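PDB 4G9M: agglutinin from Rhizoctonia solani, which probably binds carbohydrates as a lectin built on the ricin-type beta-trefoil and assembles as a domain-swapped dimer. Local coordinates for residues B[110-115]-B[125-130]. Sequence-based numbering, arbitrary orientation.
Sequences VLDLKE and IYYNNN
A chi1 of 178° swings the carboxylate of Asp-112 away from its backbone N, and Tyr-127 turns in a similar way, which lets the two side chains rise alongside each other from diagonally related positions on one face of the sheet. OD2 of Asp-112 thus comes within 3.2 Å of CD2 of Tyr-127, the carboxylate turned 76° against the ring. The same oxygen accepts a hydrogen bond from NE2 of Gln-135, which helps fix the rotation of the carboxylate beside the tyrosine. Ile-125 continues this face, its CG1 lying 3.9 Å from CB of Asp-112, and Val-110 carries it on at the other end, where CG1 packs 3.6 Å from CG of Asn-129. That amide is itself held by its ND2, bonded to Asn-56 of the second subunit. On the reverse face CD1 of Leu-111 sits 3.7 Å from CE1 of Tyr-126. Between the two layers of side chains, the backbones of 110-113 and 125-128 pair in antiparallel fashion: Val-110 with Tyr-127 and Asp-112 with Ile-125 each exchange two hydrogen bonds, flanking the non-hydrogen-bonded pair Leu-111 and Tyr-126. The nearly straight bond from Val-110 N to Tyr-127 O (3.0 Å, 175°) contrasts with the bent one from Asp-112 N to Ile-125 O. The example illustrates a strongly twisted antiparallel beta hairpin, strands 109-113 and 122-128, of a ricin-type beta-trefoil lectin, with Leu-111 and Tyr-126 packing on Val-81 of strand 81-84.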
ATOM      1  N   VAL B 110       6.120  10.857   4.289  1.00 16.06           N
ATOM      2  CA  VAL B 110       5.184  10.747   3.172  1.00 16.11           C
ATOM      3  C   VAL B 110       5.048  12.067   2.417  1.00 21.32           C
ATOM      4  O   VAL B 110       5.380  13.123   2.950  1.00 17.26           O
ATOM      5  CB  VAL B 110       3.776  10.300   3.632  1.00 19.98           C
ATOM      6  CG1 VAL B 110       3.798   8.836   4.118  1.00 17.76           C
ATOM      7  CG2 VAL B 110       3.213  11.237   4.687  1.00 16.10           C
ATOM      8  N   LEU B 111       4.544  11.993   1.184  1.00 18.78           N
ATOM      9  CA  LEU B 111       4.212  13.180   0.403  1.00 17.22           C
ATOM     10  C   LEU B 111       3.045  13.895   1.059  1.00 21.74           C
ATOM     11  O   LEU B 111       2.004  13.293   1.331  1.00 19.13           O
ATOM     12  CB  LEU B 111       3.851  12.819  -1.041  1.00 17.26           C
ATOM     13  CG  LEU B 111       4.987  12.901  -2.069  1.00 21.00           C
ATOM     14  CD1 LEU B 111       6.170  12.086  -1.639  1.00 21.78           C
ATOM     15  CD2 LEU B 111       4.504  12.461  -3.447  1.00 19.23           C
ATOM     16  N   ASP B 112       3.216  15.189   1.274  1.00 16.44           N
ATOM     17  CA  ASP B 112       2.292  15.967   2.098  1.00 16.58           C
ATOM     18  C   ASP B 112       1.926  17.258   1.376  1.00 21.27           C
ATOM     19  O   ASP B 112       2.795  18.031   1.010  1.00 18.68           O
ATOM     20  CB  ASP B 112       2.993  16.256   3.440  1.00 16.61           C
ATOM     21  CG  ASP B 112       2.173  17.106   4.383  1.00 22.57           C
ATOM     22  OD1 ASP B 112       1.686  18.190   3.993  1.00 22.43           O
ATOM     23  OD2 ASP B 112       2.058  16.711   5.563  1.00 21.62           O
ATOM     24  N   LEU B 113       0.637  17.503   1.163  1.00 19.53           N
ATOM     25  CA  LEU B 113       0.225  18.809   0.655  1.00 17.53           C
ATOM     26  C   LEU B 113       0.185  19.779   1.838  1.00 17.90           C
ATOM     27  O   LEU B 113      -0.703  19.708   2.693  1.00 20.29           O
ATOM     28  CB  LEU B 113      -1.132  18.724  -0.066  1.00 18.75           C
ATOM     29  CG  LEU B 113      -1.615  20.002  -0.771  1.00 22.59           C
ATOM     30  CD1 LEU B 113      -0.572  20.532  -1.757  1.00 21.10           C
ATOM     31  CD2 LEU B 113      -2.911  19.726  -1.504  1.00 21.08           C
ATOM     32  N   LYS B 114       1.163  20.679   1.876  1.00 19.40           N
ATOM     33  CA  LYS B 114       1.454  21.506   3.044  1.00 21.17           C
ATOM     34  C   LYS B 114       0.227  22.176   3.676  1.00 23.65           C
ATOM     35  O   LYS B 114      -0.463  22.966   3.030  1.00 19.99           O
ATOM     36  CB  LYS B 114       2.496  22.569   2.665  1.00 20.11           C
ATOM     37  CG  LYS B 114       3.027  23.421   3.822  1.00 21.69           C
ATOM     38  CD  LYS B 114       3.972  24.476   3.270  1.00 28.58           C
ATOM     39  CE  LYS B 114       4.564  25.354   4.352  1.00 31.47           C
ATOM     40  NZ  LYS B 114       5.323  26.488   3.738  1.00 32.31           N
ATOM     41  N   GLU B 115      -0.041  21.821   4.932  1.00 19.48           N
ATOM     42  CA  GLU B 115      -1.047  22.504   5.751  1.00 19.00           C
ATOM     43  C   GLU B 115      -2.453  22.383   5.145  1.00 20.07           C
ATOM     44  O   GLU B 115      -3.315  23.235   5.369  1.00 23.88           O
ATOM     45  CB  GLU B 115      -0.648  23.971   5.987  1.00 22.71           C
ATOM     46  CG  GLU B 115       0.582  24.132   6.908  1.00 21.16           C
ATOM     47  CD  GLU B 115       1.182  25.527   6.890  1.00 31.33           C
ATOM     48  OE1 GLU B 115       0.850  26.328   5.985  1.00 37.30           O
ATOM     49  OE2 GLU B 115       2.012  25.815   7.778  1.00 29.88           O
ATOM     50  N   ILE B 125       5.491  18.535   0.267  1.00 15.99           N
ATOM     51  CA  ILE B 125       6.720  18.423   1.046  1.00 16.69           C
ATOM     52  C   ILE B 125       6.820  17.002   1.593  1.00 16.34           C
ATOM     53  O   ILE B 125       5.819  16.291   1.645  1.00 18.23           O
ATOM     54  CB  ILE B 125       6.720  19.407   2.240  1.00 21.85           C
ATOM     55  CG1 ILE B 125       5.446  19.246   3.085  1.00 21.17           C
ATOM     56  CG2 ILE B 125       6.845  20.860   1.756  1.00 19.87           C
ATOM     57  CD1 ILE B 125       5.470  20.026   4.419  1.00 16.81           C
ATOM     58  N   TYR B 126       8.023  16.583   1.982  1.00 15.92           N
ATOM     59  CA  TYR B 126       8.158  15.357   2.783  1.00 13.90           C
ATOM     60  C   TYR B 126       7.784  15.717   4.199  1.00 15.37           C
ATOM     61  O   TYR B 126       8.166  16.789   4.686  1.00 18.81           O
ATOM     62  CB  TYR B 126       9.592  14.785   2.726  1.00 17.81           C
ATOM     63  CG  TYR B 126       9.885  14.251   1.347  1.00 13.55           C
ATOM     64  CD1 TYR B 126       9.428  13.008   0.957  1.00 15.65           C
ATOM     65  CD2 TYR B 126      10.553  15.025   0.413  1.00 16.59           C
ATOM     66  CE1 TYR B 126       9.644  12.536  -0.343  1.00 19.07           C
ATOM     67  CE2 TYR B 126      10.775  14.550  -0.894  1.00 15.85           C
ATOM     68  CZ  TYR B 126      10.319  13.322  -1.254  1.00 17.50           C
ATOM     69  OH  TYR B 126      10.522  12.859  -2.551  1.00 20.61           O
ATOM     70  N   TYR B 127       7.030  14.857   4.874  1.00 17.95           N
ATOM     71  CA  TYR B 127       6.616  15.190   6.243  1.00 16.86           C
ATOM     72  C   TYR B 127       6.269  13.919   6.986  1.00 15.56           C
ATOM     73  O   TYR B 127       5.803  12.954   6.389  1.00 18.45           O
ATOM     74  CB  TYR B 127       5.394  16.100   6.211  1.00 18.34           C
ATOM     75  CG  TYR B 127       5.171  17.058   7.378  1.00 15.96           C
ATOM     76  CD1 TYR B 127       6.090  18.072   7.689  1.00 16.88           C
ATOM     77  CD2 TYR B 127       3.986  17.016   8.103  1.00 20.64           C
ATOM     78  CE1 TYR B 127       5.844  18.980   8.716  1.00 16.24           C
ATOM     79  CE2 TYR B 127       3.733  17.928   9.133  1.00 17.49           C
ATOM     80  CZ  TYR B 127       4.665  18.899   9.440  1.00 14.07           C
ATOM     81  OH  TYR B 127       4.391  19.805  10.438  1.00 18.60           O
ATOM     82  N   ASN B 128       6.476  13.929   8.293  1.00 18.01           N
ATOM     83  CA  ASN B 128       6.167  12.766   9.126  1.00 16.33           C
ATOM     84  C   ASN B 128       4.748  12.287   8.878  1.00 18.02           C
ATOM     85  O   ASN B 128       3.815  13.091   8.851  1.00 19.34           O
ATOM     86  CB  ASN B 128       6.343  13.134  10.606  1.00 18.57           C
ATOM     87  CG  ASN B 128       6.267  11.928  11.514  1.00 21.97           C
ATOM     88  OD1 ASN B 128       7.223  11.165  11.622  1.00 25.13           O
ATOM     89  ND2 ASN B 128       5.133  11.752  12.180  1.00 22.57           N
ATOM     90  N   ASN B 129       4.588  10.981   8.690  1.00 19.59           N
ATOM     91  CA  ASN B 129       3.284  10.419   8.385  1.00 20.63           C
ATOM     92  C   ASN B 129       2.434  10.442   9.642  1.00 18.99           C
ATOM     93  O   ASN B 129       2.671   9.687  10.586  1.00 27.07           O
ATOM     94  CB  ASN B 129       3.410   8.986   7.839  1.00 21.25           C
ATOM     95  CG  ASN B 129       2.094   8.440   7.301  1.00 19.80           C
ATOM     96  OD1 ASN B 129       1.098   9.160   7.210  1.00 21.87           O
ATOM     97  ND2 ASN B 129       2.090   7.152   6.927  1.00 21.41           N
ATOM     98  N   ASN B 130       1.435  11.317   9.636  1.00 18.54           N
ATOM     99  CA  ASN B 130       0.470  11.408  10.724  1.00 19.01           C
ATOM    100  C   ASN B 130      -0.882  10.883  10.284  1.00 19.97           C
ATOM    101  O   ASN B 130      -1.852  10.930  11.047  1.00 24.39           O
ATOM    102  CB  ASN B 130       0.324  12.858  11.149  1.00 16.59           C
ATOM    103  CG  ASN B 130       1.636  13.443  11.638  1.00 20.79           C
ATOM    104  OD1 ASN B 130       2.353  12.796  12.401  1.00 17.62           O
ATOM    105  ND2 ASN B 130       1.983  14.638  11.159  1.00 18.32           N
TER